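Local coordinates for protein serine acetyltransferase (Neisseria gonorrhoeae, PDB 6WYE) that probably catalyses transfer of an acetyl group from acetyl-CoA to the hydroxyl of L-serine, giving O-acetyl-L-serine in the first step of L-cysteine biosynthesis from L-serine, at residues G190-L195 and G215-K220; G186-E191 and G204-G209; E40-A45 and E122-L127; S54-T59 and P126-K131; G240-I245 and R271-P276. All blocks are in the same frame, centred on the assembly; numbering follows the deposited sequence. Where two conformers were deposited one is given.

Along the chain the helical N-terminal contacts close first: contacts 3 and 4 both end on helix 124-129, share Pro126 and Leu127, and lie about 8 Å apart between centres. Contacts 1 and 2 follow in the left-handed parallel beta-helix of the hexapeptide-repeat family. Both begin within residues 186-195, share Gly190 and Glu191, have centres about 10 Å apart and touch the same bound malate. Contact 5, about 22 Å from both between centres, lies further along the beta-helix, where the C-terminal segment returns to it. Within one chain, contacts 3 and 4 sit across the centre from the malate-binding coils, although the N-terminal region of a second subunit helps complete the malate site.

Contact 1: G190-L195 and G215-K220; sequences GETAVL and GDRHPK. With LMR ((2S)-2-hydroxybutanedioic acid), chain I.
Arg217 reaches past Thr192 to Glu191 and to the carboxylate of a bound malate. CG stands between the backbone N and carbonyl carbon (chi1 64°), and the chain runs extended to NE. Its CG passes 4.0 Å from Thr192 OG1, and CD comes 3.5 Å from malate O1A. NE donates to the same O1A and NH2 to O1B, a two-pronged grip on one carboxylate. NH2 also makes a salt bridge to Glu191 OE1 at 2.8 Å, in the guanidinium plane and on the anti lone pair, with the carboxylate plane turned 87° from that of the guanidinium. NH1 donates to Gly215 O, and His218 CE1 lies over one guanidinium face, toward the rim. His218 NE2 gives a nearly straight bond (173°) to O4A at the other end of the malate, while Gly190 CA lies over the ring face, 3.7 Å from its centroid. Thr192 OG1 accepts from Arg217 N and is 2.7 Å from His218 ND1 in a hydrogen bond, helping fix the ring's rotation. Val194 N bonds Pro219 O at 3.1 Å, beside the parallel Val194-Lys220 bridge. In the beta-helix, strand 194-195 runs between strands 174-175 and 220-221, and Pro118 of the second subunit packs on Arg217.

Contact 2: G186-E191 and G204-G209; sequences GFVAGE and GVTLGG. With LMR ((2S)-2-hydroxybutanedioic acid), chain I.
Val188 and Ala189 pair in parallel with Thr206 and Leu207 on successive coils of the beta-helix, their short segments running 8° apart. The backbone ladder has three hydrogen bonds: Val188 N to Val205 O, Leu207 N to Val188 O at 2.7 Å, and Gly190 N to Leu207 O at 3.1 Å. CA-H contacts from Phe187 and Ala189 reach Val205 O and Leu207 O, giving each carbonyl a second, weaker donor. The apolar contacts centre on Phe187, whose CG lies anti to the backbone N (chi1 -179°), carrying the ring across to the next coil. Leu207 CD1 meets that ring at its edge, 3.8 Å from CZ, and Val205 CB lies 4.0 Å from Phe187 CD1. Ala189 CB and Leu207 CB are neighbours on the same face of the sheet; Val188 and Thr206 point to the other, where Thr206 OG1 bonds His203 of the second subunit. Water also joins the coils, donating to Gly186 O at 2.7 Å and to Gly204 O. Beyond the ladder, Gly209 N donates to malate O4B at 3.0 Å. Gly190 and Gly209 let the backbone itself come up to the malate, so main chain forms this side of the ligand site.

Contact 3: E40-A45 and E122-L127; sequences EETAAA and EYSLPL
Glu41, within helix 34-48, faces the start of helix 124-129, the closest CA pair being Glu41 and Ser124 at 6.9 Å. From there the glutamate carries most of the contact. Its CG is anti to the carbonyl carbon (chi1 -60°) and the chain beyond is extended, which brings the carboxylate to the backbone N-H groups of Tyr123 and Ser124. OE1 takes two hydrogen bonds from Ser124: the backbone N comes to the syn lone pair, and OG approaches on the anti side, 24° out of the carboxylate plane. OE2 uses its own syn lone pair for Tyr123 N at 2.9 Å. Three donors therefore fix both the position and the rotation of the carboxylate. The same OE2 lies at the edge of the Tyr123 ring, 3.7 Å from CD2. Tyr123 itself is placed by stacking on Tyr114, one of the residues of a sodium site, and by a hydrogen bond between its OH and His26 ND1. Glu122 comes from the opposite direction, and its carboxylate stacks on that of Glu41 with planes 17° apart; Glu41 OE2 and Glu122 OE2 are 4.2 Å from each other. One water donates to both Thr42 OG1 and Ser124 OG, adding a second polar link between the segments; Thr42 OG1 is also hydrogen-bonded to Ile38 O in its own helix. Two backbone N-H groups and a serine hydroxyl pointing at one carboxylate, at the beginning of a helix, would probably stabilise its negative charge, and this may offset the cost of a second carboxylate stacked so near.

Contact 4: S54-T59 and P126-K131; sequences SFLHQT and PLLYFK
Leu128 projects from helix 124-129 as a bump into the hollow between Leu56, Phe55 and Thr59 of helix 53-61. CD1 meets Leu56 CD2 at 3.6 Å, the closest approach of the contact. CD2 turns the other way, lying 4.1 Å from Thr59 CG2 and 4.4 Å from Phe55 CZ. The methyl of Thr59 is available because CG2, rather than OG1, is anti to the backbone N (OG1 chi1 -60°), and the threonine and leucine side chains slide past each other in opposite directions. Tyr129 supplies the second bump. Its phenol reaches out to place OH in the plane of the Phe55 ring, at the edge, 3.7 Å from CE2, with Leu56 CD2 at 4.0 Å from the same oxygen. Phe55 and Tyr129 thus approach from opposite directions without stacking, while Leu56 crosses Tyr129 at about a right angle. Behind this, Leu128 CB sits over the centre of the Tyr129 ring, 3.5 Å above its plane, so the two side chains pack against each other. The contact is buried and joins the two helices of the N-terminal serine acetyltransferase domain through side chains alone, with Thr59 CA and Leu128 CA, the nearest such pair, 9.1 Å apart. Around it, Leu56 also packs on helix 34-48 and Thr59 on helix 66-78, while Ile82 and Thr152 of the third subunit lie against Phe55 and Tyr129.

Contact 5: G240-I245 and R271-P276; sequences GSNAKI and RSLKTP
The type II beta turn from Gly240 to Ala243, at a corner of the left-handed beta-helix, receives Ser272 and Leu273 from the chain that follows the last strand, 267-269. Asn242 occupies the third position of the turn with positive phi (63°), and its carbonyl is turned to the incoming segment. Ser272 OG donates to Asn242 O at 2.5 Å, a short bond whose donor is tilted 24° from the carbonyl plane. The hydroxyl reaches it from a position between its own backbone N and carbonyl carbon (chi1 77°), while Ser272 CB lies 3.4 Å from Asn242 O. Next to this bond, Leu273 crosses Asn242 at about a right angle: its CD2 rests on Asn242 CB at 3.7 Å, and CD1 is 4.1 Å from ND2. Lys244 contributes the root of its side chain, with CB 4.2 Å from Ser272 CB, while the rest of the chain takes no part. One hydrogen bond and a few van der Waals touches thus join the returning segment to the turn at the protein surface. Strand 244-245 lies between strands 226-227 and 259-262 in its sheet; Ser272 also packs on Thr260 of the latter and on Ser258, and beyond Thr275, the N-cap, the short helix 276-279 begins.

Contact 1: G190-L195 and G215-K220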
# COMPACT_ATOMS: atom_id res chain seq x y z
N GLY A 190 24.16 -3.52 22.40
CA GLY A 190 24.33 -2.09 22.48
C GLY A 190 25.58 -1.56 21.79
O GLY A 190 26.34 -2.30 21.17
N GLU A 191 25.82 -0.26 21.99
CA GLU A 191 26.73 0.51 21.14
C GLU A 191 28.14 -0.06 21.11
O GLU A 191 28.78 -0.07 20.05
CB GLU A 191 26.77 1.97 21.61
CG GLU A 191 27.85 2.85 20.93
CD GLU A 191 27.83 4.31 21.39
OE1 GLU A 191 27.25 4.59 22.46
OE2 GLU A 191 28.39 5.19 20.69
N THR A 192 28.66 -0.52 22.26
CA THR A 192 30.04 -0.97 22.36
C THR A 192 30.15 -2.48 22.47
O THR A 192 31.21 -2.99 22.84
CB THR A 192 30.75 -0.31 23.54
OG1 THR A 192 30.16 -0.75 24.77
CG2 THR A 192 30.64 1.21 23.46
N ALA A 193 29.09 -3.21 22.15
CA ALA A 193 29.14 -4.67 22.17
C ALA A 193 30.03 -5.19 21.04
O ALA A 193 30.06 -4.63 19.94
CB ALA A 193 27.74 -5.25 22.03
N VAL A 194 30.76 -6.26 21.32
CA VAL A 194 31.62 -6.90 20.34
C VAL A 194 31.36 -8.40 20.38
O VAL A 194 31.39 -9.00 21.46
CB VAL A 194 33.11 -6.62 20.57
CG1 VAL A 194 33.94 -7.33 19.50
CG2 VAL A 194 33.40 -5.13 20.57
N LEU A 195 31.10 -8.99 19.22
CA LEU A 195 30.92 -10.43 19.11
C LEU A 195 32.00 -11.00 18.21
O LEU A 195 32.19 -10.51 17.09
CB LEU A 195 29.54 -10.77 18.54
CG LEU A 195 28.39 -10.86 19.54
CD1 LEU A 195 28.00 -9.44 19.91
CD2 LEU A 195 27.25 -11.59 18.86
N GLY A 215 31.59 5.64 26.54
CA GLY A 215 32.72 4.74 26.62
C GLY A 215 32.29 3.29 26.67
O GLY A 215 31.10 2.96 26.72
N ASP A 216 33.30 2.42 26.64
CA ASP A 216 33.11 0.97 26.65
C ASP A 216 32.25 0.55 27.82
O ASP A 216 32.62 0.75 28.98
CB ASP A 216 34.47 0.26 26.73
CG ASP A 216 34.97 -0.21 25.38
OD1 ASP A 216 34.47 0.29 24.35
OD2 ASP A 216 35.86 -1.10 25.34
N ARG A 217 31.09 -0.06 27.52
CA ARG A 217 30.15 -0.40 28.59
C ARG A 217 29.28 -1.61 28.27
O ARG A 217 28.30 -1.84 29.00
CB ARG A 217 29.26 0.81 28.92
CG ARG A 217 28.37 1.23 27.76
CD ARG A 217 27.73 2.60 28.01
NE ARG A 217 26.79 2.91 26.94
CZ ARG A 217 27.14 3.46 25.78
NH1 ARG A 217 28.40 3.77 25.52
NH2 ARG A 217 26.21 3.71 24.86
N HIS A 218 29.54 -2.34 27.20
CA HIS A 218 28.81 -3.53 26.78
C HIS A 218 29.75 -4.73 26.70
O HIS A 218 30.98 -4.57 26.61
CB HIS A 218 28.14 -3.31 25.42
CG HIS A 218 27.13 -2.20 25.41
ND1 HIS A 218 27.47 -0.88 25.16
CD2 HIS A 218 25.79 -2.21 25.61
CE1 HIS A 218 26.38 -0.13 25.20
NE2 HIS A 218 25.35 -0.91 25.48
N PRO A 219 29.22 -5.95 26.74
CA PRO A 219 30.08 -7.14 26.76
C PRO A 219 30.85 -7.32 25.47
O PRO A 219 30.48 -6.85 24.39
CB PRO A 219 29.09 -8.30 26.96
CG PRO A 219 27.87 -7.67 27.50
CD PRO A 219 27.80 -6.29 26.95
N LYS A 220 31.97 -8.03 25.60
CA LYS A 220 32.72 -8.53 24.46
C LYS A 220 32.75 -10.04 24.56
O LYS A 220 33.18 -10.59 25.58
CB LYS A 220 34.12 -7.92 24.43
CG LYS A 220 34.07 -6.44 24.76
CD LYS A 220 35.14 -5.63 24.06
CE LYS A 220 34.99 -4.17 24.47
NZ LYS A 220 36.15 -3.31 24.12
C1 LMR I . 23.53 2.20 26.80
O1A LMR I . 24.32 1.87 27.62
O1B LMR I . 23.82 2.66 25.73
C2 LMR I . 22.04 1.99 27.13
O2 LMR I . 21.20 2.30 26.05
C3 LMR I . 21.77 0.57 27.62
C4 LMR I . 22.12 -0.47 26.57
O4A LMR I . 22.57 -0.10 25.53
O4B LMR I . 21.89 -1.61 26.80
O HOH W 1 32.62 -2.63 25.61

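Contact 2: G186-E191 and G204-G209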
# COMPACT_ATOMS: atom_id res chain seq x y z
N GLY A 186 13.54 -10.18 20.69
CA GLY A 186 14.02 -9.64 21.95
C GLY A 186 15.52 -9.49 22.07
O GLY A 186 15.99 -9.05 23.13
N PHE A 187 16.29 -9.86 21.05
CA PHE A 187 17.74 -9.69 21.11
C PHE A 187 18.10 -8.21 21.13
O PHE A 187 17.53 -7.40 20.40
CB PHE A 187 18.42 -10.37 19.92
CG PHE A 187 19.92 -10.24 19.93
CD1 PHE A 187 20.68 -10.84 20.94
CD2 PHE A 187 20.59 -9.55 18.93
CE1 PHE A 187 22.07 -10.74 20.95
CE2 PHE A 187 21.98 -9.44 18.94
CZ PHE A 187 22.73 -10.04 19.96
N VAL A 188 19.05 -7.86 22.00
CA VAL A 188 19.51 -6.49 22.14
C VAL A 188 21.03 -6.54 22.24
O VAL A 188 21.57 -7.33 23.01
CB VAL A 188 18.92 -5.81 23.39
CG1 VAL A 188 19.66 -4.53 23.71
CG2 VAL A 188 17.44 -5.52 23.22
N ALA A 189 21.71 -5.72 21.44
CA ALA A 189 23.15 -5.57 21.56
C ALA A 189 23.46 -4.09 21.42
O ALA A 189 23.05 -3.47 20.43
CB ALA A 189 23.90 -6.39 20.48
N GLY A 190 24.16 -3.52 22.40
CA GLY A 190 24.33 -2.09 22.48
C GLY A 190 25.58 -1.56 21.79
O GLY A 190 26.34 -2.30 21.17
N GLU A 191 25.82 -0.26 21.99
CA GLU A 191 26.73 0.51 21.14
C GLU A 191 28.14 -0.06 21.11
O GLU A 191 28.78 -0.07 20.05
CB GLU A 191 26.77 1.97 21.61
CG GLU A 191 27.85 2.85 20.93
CD GLU A 191 27.83 4.31 21.39
OE1 GLU A 191 27.25 4.59 22.46
OE2 GLU A 191 28.39 5.19 20.69
N GLY A 204 15.81 -13.35 22.88
CA GLY A 204 15.71 -12.72 24.19
C GLY A 204 17.02 -12.39 24.89
O GLY A 204 16.99 -11.89 26.03
N VAL A 205 18.15 -12.63 24.24
CA VAL A 205 19.45 -12.38 24.87
C VAL A 205 19.78 -10.89 24.83
O VAL A 205 19.51 -10.20 23.84
CB VAL A 205 20.54 -13.23 24.19
CG1 VAL A 205 21.94 -12.71 24.54
CG2 VAL A 205 20.40 -14.66 24.63
N THR A 206 20.37 -10.40 25.91
CA THR A 206 20.76 -9.00 26.02
C THR A 206 22.27 -8.90 26.16
O THR A 206 22.84 -9.50 27.08
CB THR A 206 20.09 -8.34 27.22
OG1 THR A 206 18.67 -8.47 27.10
CG2 THR A 206 20.48 -6.87 27.28
N LEU A 207 22.91 -8.17 25.25
CA LEU A 207 24.29 -7.72 25.43
C LEU A 207 24.20 -6.23 25.76
O LEU A 207 24.31 -5.36 24.89
CB LEU A 207 25.12 -8.00 24.18
CG LEU A 207 24.92 -9.46 23.73
CD1 LEU A 207 25.62 -9.74 22.43
CD2 LEU A 207 25.36 -10.46 24.80
N GLY A 208 23.97 -5.96 27.04
CA GLY A 208 23.49 -4.67 27.48
C GLY A 208 24.57 -3.86 28.20
O GLY A 208 25.61 -4.37 28.62
N GLY A 209 24.28 -2.57 28.34
CA GLY A 209 25.18 -1.63 28.97
C GLY A 209 24.87 -1.43 30.44
O GLY A 209 23.92 -1.97 31.00
C1 LMR I . 23.53 2.20 26.80
O1A LMR I . 24.32 1.87 27.62
O1B LMR I . 23.82 2.66 25.73
C2 LMR I . 22.04 1.99 27.13
O2 LMR I . 21.20 2.30 26.05
C3 LMR I . 21.77 0.57 27.62
C4 LMR I . 22.12 -0.47 26.57
O4A LMR I . 22.57 -0.10 25.53
O4B LMR I . 21.89 -1.61 26.80
O HOH W 2 14.95 -9.51 25.62

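Contact 3: E40-A45 and E122-L127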
# COMPACT_ATOMS: atom_id res chain seq x y z
N GLU A 40 18.85 -24.13 -6.68
CA GLU A 40 18.18 -25.41 -6.92
C GLU A 40 17.07 -25.66 -5.92
O GLU A 40 15.99 -26.15 -6.28
CB GLU A 40 19.20 -26.57 -6.90
N GLU A 41 17.32 -25.38 -4.63
CA GLU A 41 16.25 -25.45 -3.64
C GLU A 41 15.10 -24.53 -4.02
O GLU A 41 13.92 -24.87 -3.86
CB GLU A 41 16.77 -25.05 -2.25
CG GLU A 41 17.88 -25.89 -1.68
CD GLU A 41 18.44 -25.30 -0.39
OE1 GLU A 41 18.11 -24.14 -0.06
OE2 GLU A 41 19.21 -26.00 0.30
N THR A 42 15.43 -23.33 -4.49
CA THR A 42 14.38 -22.34 -4.77
C THR A 42 13.57 -22.75 -5.99
O THR A 42 12.34 -22.64 -5.98
CB THR A 42 15.02 -20.97 -4.95
OG1 THR A 42 15.66 -20.58 -3.73
CG2 THR A 42 13.95 -19.92 -5.32
N ALA A 43 14.24 -23.25 -7.04
CA ALA A 43 13.49 -23.72 -8.20
C ALA A 43 12.54 -24.84 -7.81
O ALA A 43 11.41 -24.89 -8.30
CB ALA A 43 14.45 -24.17 -9.30
N ALA A 44 12.97 -25.71 -6.91
CA ALA A 44 12.10 -26.78 -6.42
C ALA A 44 10.90 -26.23 -5.66
O ALA A 44 9.77 -26.69 -5.85
CB ALA A 44 12.89 -27.74 -5.53
N ALA A 45 11.14 -25.28 -4.75
CA ALA A 45 10.02 -24.69 -4.01
C ALA A 45 9.06 -23.98 -4.94
O ALA A 45 7.83 -24.07 -4.79
CB ALA A 45 10.54 -23.72 -2.94
N GLU A 122 17.86 -26.92 4.77
CA GLU A 122 18.05 -26.31 3.46
C GLU A 122 18.63 -24.93 3.67
O GLU A 122 18.24 -24.22 4.60
CB GLU A 122 16.73 -26.24 2.67
CG GLU A 122 16.35 -27.56 2.00
CD GLU A 122 15.45 -27.34 0.79
OE1 GLU A 122 14.62 -26.41 0.84
OE2 GLU A 122 15.56 -28.09 -0.21
N TYR A 123 19.55 -24.53 2.80
CA TYR A 123 20.22 -23.26 3.00
C TYR A 123 19.30 -22.07 2.74
O TYR A 123 19.49 -21.01 3.34
CB TYR A 123 21.46 -23.19 2.12
CG TYR A 123 22.49 -24.24 2.51
CD1 TYR A 123 23.41 -23.99 3.53
CD2 TYR A 123 22.52 -25.47 1.87
CE1 TYR A 123 24.35 -24.95 3.89
CE2 TYR A 123 23.46 -26.43 2.22
CZ TYR A 123 24.37 -26.17 3.23
OH TYR A 123 25.29 -27.13 3.58
N SER A 124 18.34 -22.21 1.83
CA SER A 124 17.47 -21.08 1.53
C SER A 124 16.42 -20.83 2.61
O SER A 124 15.76 -19.79 2.59
CB SER A 124 16.82 -21.26 0.15
OG SER A 124 16.04 -22.43 0.10
N LEU A 125 16.24 -21.77 3.55
CA LEU A 125 15.26 -21.56 4.61
C LEU A 125 15.64 -20.38 5.50
O LEU A 125 14.83 -19.44 5.63
CB LEU A 125 15.06 -22.85 5.40
CG LEU A 125 14.27 -22.70 6.71
CD1 LEU A 125 12.84 -22.28 6.41
CD2 LEU A 125 14.30 -24.02 7.48
N PRO A 126 16.84 -20.33 6.12
CA PRO A 126 17.17 -19.10 6.86
C PRO A 126 17.30 -17.88 5.97
O PRO A 126 16.94 -16.77 6.40
CB PRO A 126 18.51 -19.43 7.55
CG PRO A 126 19.06 -20.60 6.80
CD PRO A 126 17.89 -21.36 6.26
N LEU A 127 17.83 -18.05 4.76
CA LEU A 127 17.99 -16.93 3.84
C LEU A 127 16.67 -16.18 3.66
O LEU A 127 16.62 -14.95 3.71
CB LEU A 127 18.53 -17.41 2.48
CG LEU A 127 18.46 -16.34 1.38
CD1 LEU A 127 19.32 -15.13 1.74
CD2 LEU A 127 18.85 -16.86 0.02
O HOH W 3 13.93 -21.44 -1.55

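Contact 4: S54-T59 and P126-K131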
# COMPACT_ATOMS: atom_id res chain seq x y z
N SER A 54 6.28 -16.45 -8.07
CA SER A 54 6.78 -15.18 -8.60
C SER A 54 7.61 -14.42 -7.58
O SER A 54 8.57 -13.73 -7.95
CB SER A 54 5.61 -14.31 -9.05
OG SER A 54 4.94 -14.91 -10.15
N PHE A 55 7.29 -14.57 -6.29
CA PHE A 55 8.16 -14.05 -5.24
C PHE A 55 9.54 -14.68 -5.31
O PHE A 55 10.56 -13.97 -5.23
CB PHE A 55 7.50 -14.30 -3.89
CG PHE A 55 8.46 -14.49 -2.74
CD1 PHE A 55 9.21 -13.44 -2.25
CD2 PHE A 55 8.53 -15.72 -2.09
CE1 PHE A 55 10.08 -13.62 -1.16
CE2 PHE A 55 9.38 -15.91 -1.00
CZ PHE A 55 10.16 -14.86 -0.53
N LEU A 56 9.60 -16.01 -5.45
CA LEU A 56 10.90 -16.70 -5.50
C LEU A 56 11.68 -16.33 -6.75
O LEU A 56 12.91 -16.23 -6.71
CB LEU A 56 10.70 -18.21 -5.42
CG LEU A 56 10.11 -18.67 -4.09
CD1 LEU A 56 9.69 -20.12 -4.17
CD2 LEU A 56 11.14 -18.44 -2.95
N HIS A 57 10.98 -16.12 -7.88
CA HIS A 57 11.66 -15.70 -9.10
C HIS A 57 12.18 -14.26 -8.99
O HIS A 57 13.29 -13.96 -9.44
CB HIS A 57 10.73 -15.85 -10.31
CG HIS A 57 10.90 -17.14 -11.06
ND1 HIS A 57 10.23 -18.30 -10.72
CD2 HIS A 57 11.68 -17.46 -12.13
CE1 HIS A 57 10.57 -19.27 -11.55
NE2 HIS A 57 11.45 -18.79 -12.41
N GLN A 58 11.39 -13.36 -8.38
CA GLN A 58 11.83 -11.97 -8.26
C GLN A 58 12.86 -11.79 -7.16
O GLN A 58 13.78 -10.97 -7.30
CB GLN A 58 10.62 -11.06 -7.98
CG GLN A 58 9.71 -10.86 -9.19
CD GLN A 58 8.30 -10.45 -8.79
OE1 GLN A 58 8.02 -10.13 -7.63
NE2 GLN A 58 7.38 -10.49 -9.76
N THR A 59 12.76 -12.55 -6.08
CA THR A 59 13.69 -12.42 -4.97
C THR A 59 14.97 -13.23 -5.15
O THR A 59 16.04 -12.79 -4.72
CB THR A 59 13.01 -12.83 -3.66
OG1 THR A 59 11.88 -11.98 -3.43
CG2 THR A 59 13.97 -12.72 -2.46
N PRO A 126 16.84 -20.33 6.12
CA PRO A 126 17.17 -19.10 6.86
C PRO A 126 17.30 -17.88 5.97
O PRO A 126 16.94 -16.77 6.40
CB PRO A 126 18.51 -19.43 7.55
CG PRO A 126 19.06 -20.60 6.80
CD PRO A 126 17.89 -21.36 6.26
N LEU A 127 17.83 -18.05 4.76
CA LEU A 127 17.99 -16.93 3.84
C LEU A 127 16.67 -16.18 3.66
O LEU A 127 16.62 -14.95 3.71
CB LEU A 127 18.53 -17.41 2.48
CG LEU A 127 18.46 -16.34 1.38
CD1 LEU A 127 19.32 -15.13 1.74
CD2 LEU A 127 18.85 -16.86 0.02
N LEU A 128 15.59 -16.93 3.46
CA LEU A 128 14.29 -16.32 3.18
C LEU A 128 13.41 -16.15 4.41
O LEU A 128 12.60 -15.22 4.44
CB LEU A 128 13.53 -17.15 2.13
CG LEU A 128 14.24 -17.20 0.78
CD1 LEU A 128 13.53 -18.11 -0.22
CD2 LEU A 128 14.41 -15.78 0.24
N TYR A 129 13.52 -17.02 5.42
CA TYR A 129 12.46 -17.10 6.42
C TYR A 129 12.91 -17.04 7.88
O TYR A 129 12.05 -17.17 8.75
CB TYR A 129 11.63 -18.38 6.22
CG TYR A 129 11.17 -18.58 4.77
CD1 TYR A 129 10.32 -17.67 4.16
CD2 TYR A 129 11.60 -19.68 4.04
CE1 TYR A 129 9.90 -17.82 2.86
CE2 TYR A 129 11.18 -19.86 2.72
CZ TYR A 129 10.33 -18.94 2.14
OH TYR A 129 9.94 -19.12 0.84
N PHE A 130 14.20 -16.87 8.18
CA PHE A 130 14.66 -16.80 9.57
C PHE A 130 14.98 -15.36 9.94
O PHE A 130 15.97 -14.80 9.48
CB PHE A 130 15.87 -17.70 9.82
CG PHE A 130 15.54 -19.17 9.99
CD1 PHE A 130 14.28 -19.65 9.66
CD2 PHE A 130 16.49 -20.06 10.47
CE1 PHE A 130 13.97 -21.00 9.81
CE2 PHE A 130 16.20 -21.40 10.63
CZ PHE A 130 14.95 -21.88 10.28
N LYS A 131 14.14 -14.78 10.80
CA LYS A 131 14.24 -13.38 11.20
C LYS A 131 15.58 -13.05 11.86
O LYS A 131 16.07 -11.92 11.71
CB LYS A 131 13.08 -13.10 12.17
CG LYS A 131 13.00 -11.77 12.81
CD LYS A 131 11.62 -11.62 13.53
CE LYS A 131 11.62 -12.23 14.94
NZ LYS A 131 10.42 -11.78 15.73

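Contact 5: G240-I245 and R271-P276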
# COMPACT_ATOMS: atom_id res chain seq x y z
N GLY A 240 34.91 -15.30 27.93
CA GLY A 240 36.03 -15.96 27.30
C GLY A 240 35.61 -16.97 26.24
O GLY A 240 34.50 -17.51 26.26
N SER A 241 36.54 -17.24 25.33
CA SER A 241 36.27 -18.16 24.23
C SER A 241 35.75 -19.49 24.75
O SER A 241 36.16 -19.98 25.80
CB SER A 241 37.53 -18.37 23.39
OG SER A 241 38.65 -18.64 24.21
N ASN A 242 34.80 -20.06 24.00
CA ASN A 242 34.19 -21.36 24.26
C ASN A 242 33.42 -21.42 25.57
O ASN A 242 33.07 -22.52 26.01
CB ASN A 242 35.24 -22.47 24.24
CG ASN A 242 35.76 -22.74 22.86
OD1 ASN A 242 35.04 -22.58 21.87
ND2 ASN A 242 37.01 -23.18 22.77
N ALA A 243 33.14 -20.28 26.20
CA ALA A 243 32.27 -20.29 27.36
C ALA A 243 30.83 -20.62 26.95
O ALA A 243 30.47 -20.61 25.77
CB ALA A 243 32.33 -18.95 28.08
N LYS A 244 30.01 -20.93 27.95
CA LYS A 244 28.59 -21.23 27.76
C LYS A 244 27.79 -20.48 28.81
O LYS A 244 28.04 -20.61 30.01
CB LYS A 244 28.33 -22.73 27.84
CG LYS A 244 26.87 -23.10 27.84
CD LYS A 244 26.74 -24.61 27.88
CE LYS A 244 25.53 -25.02 28.70
NZ LYS A 244 25.13 -26.42 28.42
N ILE A 245 26.82 -19.68 28.35
CA ILE A 245 25.92 -18.93 29.24
C ILE A 245 24.58 -19.63 29.19
O ILE A 245 23.91 -19.63 28.15
CB ILE A 245 25.80 -17.47 28.81
CG1 ILE A 245 27.17 -16.89 28.45
CG2 ILE A 245 25.05 -16.65 29.87
CD1 ILE A 245 28.14 -16.76 29.63
N ARG A 271 32.85 -26.98 33.54
CA ARG A 271 33.66 -26.77 32.35
C ARG A 271 32.81 -27.04 31.12
O ARG A 271 32.04 -28.01 31.07
N SER A 272 32.95 -26.18 30.11
CA SER A 272 32.07 -26.18 28.94
C SER A 272 32.47 -27.17 27.85
O SER A 272 31.67 -27.38 26.93
CB SER A 272 32.00 -24.76 28.35
OG SER A 272 33.17 -24.46 27.61
N LEU A 273 33.66 -27.77 27.91
CA LEU A 273 34.15 -28.64 26.85
C LEU A 273 34.55 -30.00 27.41
O LEU A 273 35.04 -30.08 28.54
CB LEU A 273 35.38 -28.04 26.17
CG LEU A 273 35.49 -26.53 25.97
CD1 LEU A 273 36.93 -26.18 25.58
CD2 LEU A 273 34.52 -26.09 24.88
N LYS A 274 34.33 -31.06 26.62
CA LYS A 274 34.80 -32.40 26.97
C LYS A 274 36.09 -32.65 26.18
O LYS A 274 36.06 -32.77 24.95
N THR A 275 37.20 -32.78 26.90
CA THR A 275 38.48 -33.02 26.26
C THR A 275 38.54 -34.44 25.69
O THR A 275 37.85 -35.34 26.17
CB THR A 275 39.61 -32.81 27.26
OG1 THR A 275 39.52 -33.80 28.29
CG2 THR A 275 39.51 -31.42 27.89
N PRO A 276 39.35 -34.66 24.64
CA PRO A 276 39.55 -36.03 24.15
C PRO A 276 40.05 -36.99 25.22
O PRO A 276 39.67 -38.17 25.22
CB PRO A 276 40.57 -35.86 23.02
CG PRO A 276 40.46 -34.41 22.62
CD PRO A 276 40.11 -33.67 23.87